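Side-chain contacts in transcriptional regulator, putative (Pseudomonas syringae pv. tomato, PDB 2R5F), which probably acts as a DNA-binding transcriptional regulator of the SorC family, its activity presumably governed by a sugar or related effector bound to the domain described here: residues S65-S68 with T69-A72; D35-S38 with I39-A42; I43-A46 with A47-L51; V190-I193 with C194-Y197. All coordinates share one frame; numbering follows the deposited sequence.

Interaction 1. Residues S65-S68 with T69-A72; sequences SWSS and TIRA. With SO4 (sulfate ion), chain B.
An anion-binding helix N-terminus, with Ser67 as the N-cap of helix 68-75, holds a sulfate ion that probably came from the crystallisation liquor. Ser67 OG does two jobs: it accepts from Ile70 N at 3.3 Å, the capping bond, and donates to sulfate O3 at 2.6 Å. Turning OG anti to the backbone N (chi1 169°) brings the hydroxyl over the first turn, where it also touches CG1 of Ile70. The backbone amide of Ser68 points at the ion as well, with Ser68 N 3.0 Å from sulfate O4 in a nearly straight bond (161°). Thr69 OG1 donates to sulfate O2 across 2.8 Å, backed by a weak bond from its own backbone N to the same oxygen. The partial positive charge of the helix start would favour an anion here, consistent with a phosphate-binding pocket in a sugar-binding domain. Away from the ion, Arg71 folds back along the helix through a bend at chi3, and one face of its guanidinium meets Ser68 CA, which sits toward the rim of the group; NH2 reaches Ser68 CB at 3.2 Å. Lys236 also bonds to the sulfate. The turn follows strand 60-63, with Trp66 resting on helix 101-115, Thr69 packing against Lys40 and Ile43 of helix 36-54, and Ile70 meeting Leu230 of strand 226-230.

Interaction 2. Residues D35-S38 with I39-A42; sequences DEES and IKQA
Glu37 splits its carboxylate between two side chains of the next turn, Lys40 and Gln41. The charged part is a loose salt bridge: OE1 of Glu37 stands 3.4 Å from Lys40 NZ, a weak hydrogen bond, and is about as close to the lysine CE (3.3 Å). The amide bond is firmer, with Gln41 NE2 donating to Glu37 OE2 at 2.8 Å. Glu37 OE2 lies in the amide plane of Gln41, but the nitrogen meets that oxygen from above the carboxylate plane, and the two planes stand 71° apart. Glu37 can serve both because its CG runs anti to the backbone N (chi1 -179°) and the chain then bends at chi2, turning the carboxylate toward the next turn. At the other end of its amide, Gln41 OE1 is taken by His76, which fixes which way round the group sits.

Capping comes next. Asp35 is the N-cap of helix 36-54, and its OD2 accepts from Ser38 N at 3.0 Å through the anti lone pair, with a weak second bond from Glu37 N. Behind the cap the regular i to i+4 ladder starts at once, from Ile39 N to Asp35 O at 2.9 Å. Ser38 OG bonds to the backbone N of Glu32, linking this first turn to the loop before it.

In the packing, Ile39 CG1 lies against the carbonyl oxygen of Asp35 at 3.2 Å, and the side chain also rests on Ala30. Lys40 leads on toward Ser68 and Thr69 of helix 68-75, with its side chain about 4 Å from the bound sulfate.

Interaction 3. Residues I43-A46 with A47-L51; sequences IGSA and AAHYL
With CG beside its own backbone N and anti to the carbonyl carbon (chi1 -74°), His49 leans its imidazole back down the helix toward Ser45. In the deposited conformer described here, one of two, ND1 comes to 2.9 Å from Ser45 O, with the ring oblique to that oxygen. Ser45 OG lies 3.9 Å from the CE1 corner of the same ring. In the backbone, Ser45 O accepts from His49 N at 3.2 Å. Tyr50 takes the other course: its CG is anti to the backbone N, which carries the ring away from residues 43-46 and leaves CB 3.5 Å from Ala46 O.

These residues form the middle of helix 36-54, one of the helices packed on the mixed, largely parallel sheet of a Rossmann-like domain. Its i to i+4 bonds are regular: Ala47 N reaches Ile43 O at 2.8 Å, and Tyr50 N reaches Ala46 O at 2.9 Å. Small residues run through this part of the helix. The methyl of Ala47 sits 3.3 Å from both Gly44 O and Ile43 O, and that of Ala48 lies close to Ser45 O.

On the sheet side, Ile43, Ala46 and Tyr50 pack against strands 24-28 and 251-255. Ile43 and Tyr50 also meet strand 226-230, as do Ala47 and Leu51. The phenol OH of Tyr50 is bonded to NE of Arg226, which gives this buried polar group a partner. Ser45 and Ala48 instead touch His76, and His49 lies on the exposed side of the helix.

Interaction 4. Residues V190-I193 with C194-Y197; sequences VGDI and CLRY
Two backbone bonds join Ile193 and Arg196: Arg196 N donates to Ile193 O at 2.7 Å, and Ile193 N returns a bond to Arg196 O at 3.0 Å. A third bond comes from a side chain. Asp192 places CG between its backbone N and carbonyl carbon (chi1 81°), which swings OD2 over the turn to accept from Leu195 N at 3.0 Å, on the anti side of the carboxylate and 23° out of its plane. The guanidinium of Arg196 leads away from the hairpin, its NE bonded to Ser215 OG.

Asp192 and Tyr197 lie side by side. The aspartate CB sits over the centre of one ring face, 3.6 Å from the centroid, a CH-pi contact. Gly191 O approaches the same ring obliquely, 3.2 Å from CD2. In the turn, Ile193 CG2 touches Cys194 SG at 3.9 Å; beyond it Ile193 packs on Val158 and Ile160 of strand 155-162 and on Ala243 of helix 237-245. Val190 and Gly191 both face Phe198 in a classic beta bulge. Residues 193-196 make a type I' turn, the tight connection of a beta hairpin with a two-residue loop, whose first strand runs antiparallel to strand 155-162 of the central sheet.

How the interactions relate
From the N terminus, interaction 2 forms the first turns of helix 36-54 and interaction 3 continues the same helix without a break. After strand 60-63 comes interaction 1, at the start of helix 68-75, and much later the 190-197 hairpin of interaction 4. All four are local and follow in series, so none encloses or crosses another. Helices 36-54 and 68-75 pack against each other: Lys40 NZ lies 3.4 Å from Ser68 CB, and Ile43 CG2 3.6 Å from Thr69 CG2, tying interactions 2 and 3 to interaction 1. Interaction 4 stands apart on the sheet, its nearest atoms about 6 Å from interaction 1 and about 13 Å from interactions 2 and 3.

Interaction 1. Residues S65-S68 with T69-A72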
loop_
_atom_site.group_PDB
_atom_site.type_symbol
_atom_site.label_atom_id
_atom_site.label_comp_id
_atom_site.label_asym_id
_atom_site.label_seq_id
_atom_site.Cartn_x
_atom_site.Cartn_y
_atom_site.Cartn_z
ATOM N N SER A 65 4.529 1.695 -5.752
ATOM C CA SER A 65 5.053 0.665 -6.646
ATOM C C SER A 65 6.381 0.015 -6.203
ATOM O O SER A 65 6.725 -1.052 -6.692
ATOM C CB SER A 65 5.115 1.155 -8.094
ATOM O OG SER A 65 5.204 2.564 -8.117
ATOM N N TRP A 66 7.095 0.631 -5.263
ATOM C CA TRP A 66 8.336 0.027 -4.733
ATOM C C TRP A 66 8.127 -1.138 -3.740
ATOM O O TRP A 66 9.087 -1.792 -3.325
ATOM C CB TRP A 66 9.245 1.096 -4.122
ATOM C CG TRP A 66 9.806 2.071 -5.138
ATOM C CD1 TRP A 66 9.107 3.012 -5.822
ATOM C CD2 TRP A 66 11.176 2.197 -5.573
ATOM N NE1 TRP A 66 9.933 3.716 -6.655
ATOM C CE2 TRP A 66 11.214 3.246 -6.520
ATOM C CE3 TRP A 66 12.366 1.525 -5.259
ATOM C CZ2 TRP A 66 12.397 3.648 -7.158
ATOM C CZ3 TRP A 66 13.559 1.933 -5.890
ATOM C CH2 TRP A 66 13.559 2.982 -6.833
ATOM N N SER A 67 6.879 -1.388 -3.368
ATOM C CA SER A 67 6.553 -2.406 -2.379
ATOM C C SER A 67 6.559 -3.850 -2.917
ATOM O O SER A 67 5.921 -4.149 -3.918
ATOM C CB SER A 67 5.209 -2.064 -1.731
ATOM O OG SER A 67 4.752 -3.154 -0.952
ATOM N N SER A 68 7.289 -4.745 -2.243
ATOM C CA SER A 68 7.320 -6.169 -2.644
ATOM C C SER A 68 6.083 -6.932 -2.246
ATOM O O SER A 68 5.763 -7.949 -2.842
ATOM C CB SER A 68 8.562 -6.896 -2.106
ATOM O OG SER A 68 9.081 -6.197 -1.003
ATOM N N THR A 69 5.390 -6.440 -1.230
ATOM C CA THR A 69 4.090 -6.986 -0.843
ATOM C C THR A 69 3.034 -6.688 -1.928
ATOM O O THR A 69 2.189 -7.520 -2.224
ATOM C CB THR A 69 3.636 -6.455 0.557
ATOM O OG1 THR A 69 4.737 -6.552 1.471
ATOM C CG2 THR A 69 2.498 -7.285 1.085
ATOM N N ILE A 70 3.092 -5.497 -2.503
ATOM C CA ILE A 70 2.238 -5.140 -3.643
ATOM C C ILE A 70 2.658 -5.947 -4.877
ATOM O O ILE A 70 1.800 -6.427 -5.625
ATOM C CB ILE A 70 2.256 -3.631 -3.925
ATOM C CG1 ILE A 70 1.682 -2.871 -2.709
ATOM C CG2 ILE A 70 1.465 -3.299 -5.246
ATOM C CD1 ILE A 70 1.646 -1.321 -2.857
ATOM N N ARG A 71 3.976 -6.132 -5.064
ATOM C CA ARG A 71 4.459 -7.068 -6.091
ATOM C C ARG A 71 3.867 -8.465 -5.895
ATOM O O ARG A 71 3.424 -9.079 -6.864
ATOM C CB ARG A 71 5.980 -7.140 -6.099
ATOM C CG ARG A 71 6.608 -7.516 -7.451
ATOM C CD ARG A 71 8.145 -7.393 -7.388
ATOM N NE ARG A 71 8.549 -6.086 -6.841
ATOM C CZ ARG A 71 9.305 -5.906 -5.754
ATOM N NH1 ARG A 71 9.580 -4.672 -5.343
ATOM N NH2 ARG A 71 9.806 -6.952 -5.086
ATOM N N ALA A 72 3.849 -8.969 -4.654
ATOM C CA ALA A 72 3.181 -10.240 -4.365
ATOM C C ALA A 72 1.677 -10.210 -4.745
ATOM O O ALA A 72 1.159 -11.163 -5.319
ATOM C CB ALA A 72 3.363 -10.627 -2.903
HETATM S S SO4 B . 7.455 -3.898 1.441
HETATM O O1 SO4 B . 8.108 -3.466 2.670
HETATM O O2 SO4 B . 7.303 -5.341 1.382
HETATM O O3 SO4 B . 6.151 -3.305 1.290
HETATM O O4 SO4 B . 8.322 -3.575 0.307
#

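Interaction 2. Residues D35-S38 with I39-A42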
loop_
_atom_site.group_PDB
_atom_site.type_symbol
_atom_site.label_atom_id
_atom_site.label_comp_id
_atom_site.label_asym_id
_atom_site.label_seq_id
_atom_site.Cartn_x
_atom_site.Cartn_y
_atom_site.Cartn_z
ATOM N N ASP A 35 8.086 -16.473 8.722
ATOM C CA ASP A 35 8.917 -16.196 7.559
ATOM C C ASP A 35 8.390 -15.011 6.768
ATOM O O ASP A 35 7.208 -14.966 6.414
ATOM C CB ASP A 35 9.020 -17.431 6.657
ATOM C CG ASP A 35 9.983 -17.228 5.498
ATOM O OD1 ASP A 35 11.206 -17.288 5.712
ATOM O OD2 ASP A 35 9.522 -17.006 4.364
ATOM N N GLU A 36 9.282 -14.058 6.488
ATOM C CA GLU A 36 8.928 -12.788 5.822
ATOM C C GLU A 36 8.285 -13.028 4.459
ATOM O O GLU A 36 7.296 -12.383 4.122
ATOM C CB GLU A 36 10.159 -11.882 5.654
ATOM C CG GLU A 36 11.183 -11.920 6.807
ATOM C CD GLU A 36 10.918 -10.883 7.915
ATOM O OE1 GLU A 36 11.894 -10.217 8.329
ATOM O OE2 GLU A 36 9.755 -10.732 8.372
ATOM N N GLU A 37 8.848 -13.957 3.686
ATOM C CA GLU A 37 8.391 -14.230 2.310
ATOM C C GLU A 37 7.058 -14.975 2.294
ATOM O O GLU A 37 6.187 -14.688 1.477
ATOM C CB GLU A 37 9.460 -15.007 1.528
ATOM C CG GLU A 37 9.106 -15.337 0.055
ATOM C CD GLU A 37 8.853 -14.103 -0.845
ATOM O OE1 GLU A 37 9.036 -12.945 -0.388
ATOM O OE2 GLU A 37 8.475 -14.302 -2.028
ATOM N N SER A 38 6.915 -15.945 3.197
ATOM C CA SER A 38 5.645 -16.631 3.366
ATOM C C SER A 38 4.543 -15.649 3.774
ATOM O O SER A 38 3.420 -15.739 3.290
ATOM C CB SER A 38 5.743 -17.724 4.403
ATOM O OG SER A 38 4.497 -18.384 4.470
ATOM N N ILE A 39 4.884 -14.727 4.677
ATOM C CA ILE A 39 3.985 -13.655 5.096
ATOM C C ILE A 39 3.608 -12.722 3.942
ATOM O O ILE A 39 2.446 -12.361 3.806
ATOM C CB ILE A 39 4.562 -12.840 6.285
ATOM C CG1 ILE A 39 4.492 -13.667 7.574
ATOM C CG2 ILE A 39 3.800 -11.486 6.435
ATOM C CD1 ILE A 39 5.341 -13.139 8.705
ATOM N N LYS A 40 4.576 -12.336 3.110
ATOM C CA LYS A 40 4.285 -11.421 1.997
ATOM C C LYS A 40 3.327 -12.062 1.007
ATOM O O LYS A 40 2.443 -11.380 0.491
ATOM C CB LYS A 40 5.540 -10.992 1.244
ATOM C CG LYS A 40 6.401 -9.940 1.930
ATOM C CD LYS A 40 7.366 -9.314 0.918
ATOM C CE LYS A 40 8.732 -9.909 0.991
ATOM N NZ LYS A 40 9.488 -9.573 -0.231
ATOM N N GLN A 41 3.491 -13.372 0.787
ATOM C CA GLN A 41 2.695 -14.115 -0.201
ATOM C C GLN A 41 1.251 -14.332 0.248
ATOM O O GLN A 41 0.340 -14.296 -0.579
ATOM C CB GLN A 41 3.324 -15.488 -0.535
ATOM C CG GLN A 41 4.675 -15.486 -1.345
ATOM C CD GLN A 41 4.665 -14.615 -2.615
ATOM O OE1 GLN A 41 3.625 -14.371 -3.219
ATOM N NE2 GLN A 41 5.845 -14.134 -3.009
ATOM N N ALA A 42 1.066 -14.605 1.544
ATOM C CA ALA A 42 -0.268 -14.684 2.153
ATOM C C ALA A 42 -0.992 -13.337 2.075
ATOM O O ALA A 42 -2.172 -13.283 1.747
ATOM C CB ALA A 42 -0.186 -15.195 3.630
#

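Interaction 3. Residues I43-A46 with A47-L51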
loop_
_atom_site.group_PDB
_atom_site.type_symbol
_atom_site.label_atom_id
_atom_site.label_comp_id
_atom_site.label_asym_id
_atom_site.label_seq_id
_atom_site.Cartn_x
_atom_site.Cartn_y
_atom_site.Cartn_z
ATOM N N ILE A 43 -0.293 -12.255 2.413
ATOM C CA ILE A 43 -0.881 -10.896 2.330
ATOM C C ILE A 43 -1.205 -10.531 0.887
ATOM O O ILE A 43 -2.328 -10.084 0.583
ATOM C CB ILE A 43 0.010 -9.804 3.014
ATOM C CG1 ILE A 43 0.027 -10.026 4.535
ATOM C CG2 ILE A 43 -0.530 -8.363 2.710
ATOM C CD1 ILE A 43 1.183 -9.367 5.212
ATOM N N GLY A 44 -0.232 -10.712 -0.005
ATOM C CA GLY A 44 -0.467 -10.456 -1.439
ATOM C C GLY A 44 -1.656 -11.234 -1.977
ATOM O O GLY A 44 -2.524 -10.683 -2.642
ATOM N N SER A 45 -1.719 -12.516 -1.680
ATOM C CA SER A 45 -2.853 -13.347 -2.116
ATOM C C SER A 45 -4.215 -12.865 -1.615
ATOM O O SER A 45 -5.174 -12.806 -2.380
ATOM C CB SER A 45 -2.643 -14.806 -1.706
ATOM O OG SER A 45 -3.809 -15.541 -2.039
ATOM N N ALA A 46 -4.295 -12.522 -0.326
ATOM C CA ALA A 46 -5.525 -11.985 0.249
ATOM C C ALA A 46 -5.870 -10.642 -0.418
ATOM O O ALA A 46 -7.042 -10.364 -0.697
ATOM C CB ALA A 46 -5.374 -11.829 1.770
ATOM N N ALA A 47 -4.842 -9.835 -0.689
ATOM C CA ALA A 47 -4.975 -8.533 -1.382
ATOM C C ALA A 47 -5.556 -8.672 -2.787
ATOM O O ALA A 47 -6.466 -7.917 -3.177
ATOM C CB ALA A 47 -3.611 -7.831 -1.457
ATOM N N ALA A 48 -5.041 -9.653 -3.540
ATOM C CA ALA A 48 -5.557 -9.945 -4.866
ATOM C C ALA A 48 -7.053 -10.218 -4.819
ATOM O O ALA A 48 -7.818 -9.675 -5.631
ATOM C CB ALA A 48 -4.800 -11.129 -5.502
ATOM N N HIS A 49 -7.458 -11.066 -3.871
ATOM C CA HIS A 49 -8.855 -11.483 -3.705
ATOM C C HIS A 49 -9.732 -10.295 -3.312
ATOM O O HIS A 49 -10.817 -10.122 -3.854
ATOM C CB HIS A 49 -8.977 -12.604 -2.648
ATOM C CG HIS A 49 -8.503 -13.953 -3.112
ATOM N ND1 HIS A 49 -7.330 -14.138 -3.817
ATOM C CD2 HIS A 49 -9.032 -15.188 -2.937
ATOM C CE1 HIS A 49 -7.168 -15.426 -4.072
ATOM N NE2 HIS A 49 -8.186 -16.087 -3.546
ATOM N N TYR A 50 -9.254 -9.498 -2.354
ATOM C CA TYR A 50 -9.908 -8.250 -1.916
ATOM C C TYR A 50 -10.259 -7.334 -3.096
ATOM O O TYR A 50 -11.375 -6.801 -3.195
ATOM C CB TYR A 50 -8.999 -7.490 -0.938
ATOM C CG TYR A 50 -9.578 -6.166 -0.474
ATOM C CD1 TYR A 50 -10.461 -6.106 0.609
ATOM C CD2 TYR A 50 -9.269 -4.983 -1.129
ATOM C CE1 TYR A 50 -11.017 -4.901 1.019
ATOM C CE2 TYR A 50 -9.818 -3.759 -0.713
ATOM C CZ TYR A 50 -10.689 -3.730 0.357
ATOM O OH TYR A 50 -11.237 -2.524 0.763
ATOM N N LEU A 51 -9.287 -7.160 -3.981
ATOM C CA LEU A 51 -9.398 -6.286 -5.128
ATOM C C LEU A 51 -10.331 -6.917 -6.155
ATOM O O LEU A 51 -11.014 -6.206 -6.881
ATOM C CB LEU A 51 -8.010 -6.073 -5.729
ATOM C CG LEU A 51 -7.601 -4.626 -5.943
ATOM C CD1 LEU A 51 -7.074 -4.070 -4.666
ATOM C CD2 LEU A 51 -6.571 -4.495 -7.078
#

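Interaction 4. Residues V190-I193 with C194-Y197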
loop_
_atom_site.group_PDB
_atom_site.type_symbol
_atom_site.label_atom_id
_atom_site.label_comp_id
_atom_site.label_asym_id
_atom_site.label_seq_id
_atom_site.Cartn_x
_atom_site.Cartn_y
_atom_site.Cartn_z
ATOM N N VAL A 190 9.888 6.061 12.753
ATOM C CA VAL A 190 9.810 4.610 12.968
ATOM C C VAL A 190 9.488 3.870 11.665
ATOM O O VAL A 190 9.737 2.678 11.551
ATOM C CB VAL A 190 8.739 4.175 14.061
ATOM C CG1 VAL A 190 8.959 4.878 15.395
ATOM C CG2 VAL A 190 7.289 4.352 13.549
ATOM N N GLY A 191 8.918 4.574 10.697
ATOM C CA GLY A 191 8.449 3.932 9.458
ATOM C C GLY A 191 8.112 4.929 8.365
ATOM O O GLY A 191 8.264 6.138 8.545
ATOM N N ASP A 192 7.632 4.418 7.232
ATOM C CA ASP A 192 7.291 5.264 6.090
ATOM C C ASP A 192 6.183 4.633 5.275
ATOM O O ASP A 192 6.050 3.402 5.207
ATOM C CB ASP A 192 8.514 5.506 5.188
ATOM C CG ASP A 192 8.789 4.336 4.227
ATOM O OD1 ASP A 192 9.466 3.371 4.624
ATOM O OD2 ASP A 192 8.362 4.392 3.059
ATOM N N ILE A 193 5.381 5.509 4.675
ATOM C CA ILE A 193 4.500 5.157 3.576
ATOM C C ILE A 193 4.954 6.056 2.421
ATOM O O ILE A 193 5.101 7.266 2.593
ATOM C CB ILE A 193 3.014 5.408 3.892
ATOM C CG1 ILE A 193 2.520 4.418 4.959
ATOM C CG2 ILE A 193 2.210 5.293 2.605
ATOM C CD1 ILE A 193 1.154 4.700 5.554
ATOM N N CYS A 194 5.223 5.435 1.275
ATOM C CA CYS A 194 5.669 6.122 0.054
ATOM C C CYS A 194 6.925 6.976 0.229
ATOM O O CYS A 194 7.046 8.008 -0.402
ATOM C CB CYS A 194 4.548 6.970 -0.554
ATOM S SG CYS A 194 3.141 6.000 -1.163
ATOM N N LEU A 195 7.850 6.525 1.076
ATOM C CA LEU A 195 9.035 7.290 1.436
ATOM C C LEU A 195 8.662 8.567 2.194
ATOM O O LEU A 195 9.461 9.483 2.318
ATOM C CB LEU A 195 9.887 7.605 0.197
ATOM C CG LEU A 195 11.345 7.145 0.235
ATOM C CD1 LEU A 195 11.479 5.693 0.787
ATOM C CD2 LEU A 195 11.949 7.260 -1.145
ATOM N N ARG A 196 7.444 8.619 2.722
ATOM C CA ARG A 196 7.100 9.683 3.669
ATOM C C ARG A 196 7.140 9.134 5.110
ATOM O O ARG A 196 6.367 8.273 5.463
ATOM C CB ARG A 196 5.731 10.279 3.320
ATOM C CG ARG A 196 5.599 10.786 1.858
ATOM C CD ARG A 196 6.519 11.978 1.625
ATOM N NE ARG A 196 6.347 12.567 0.300
ATOM C CZ ARG A 196 6.099 13.855 0.071
ATOM N NH1 ARG A 196 6.002 14.718 1.075
ATOM N NH2 ARG A 196 5.943 14.284 -1.170
ATOM N N TYR A 197 8.027 9.675 5.940
ATOM C CA TYR A 197 8.284 9.129 7.270
ATOM C C TYR A 197 7.372 9.696 8.351
ATOM O O TYR A 197 6.951 10.843 8.274
ATOM C CB TYR A 197 9.778 9.296 7.619
ATOM C CG TYR A 197 10.652 8.350 6.814
ATOM C CD1 TYR A 197 11.081 8.675 5.521
ATOM C CD2 TYR A 197 11.012 7.116 7.328
ATOM C CE1 TYR A 197 11.857 7.790 4.774
ATOM C CE2 TYR A 197 11.788 6.234 6.597
ATOM C CZ TYR A 197 12.206 6.569 5.323
ATOM O OH TYR A 197 12.976 5.650 4.623
#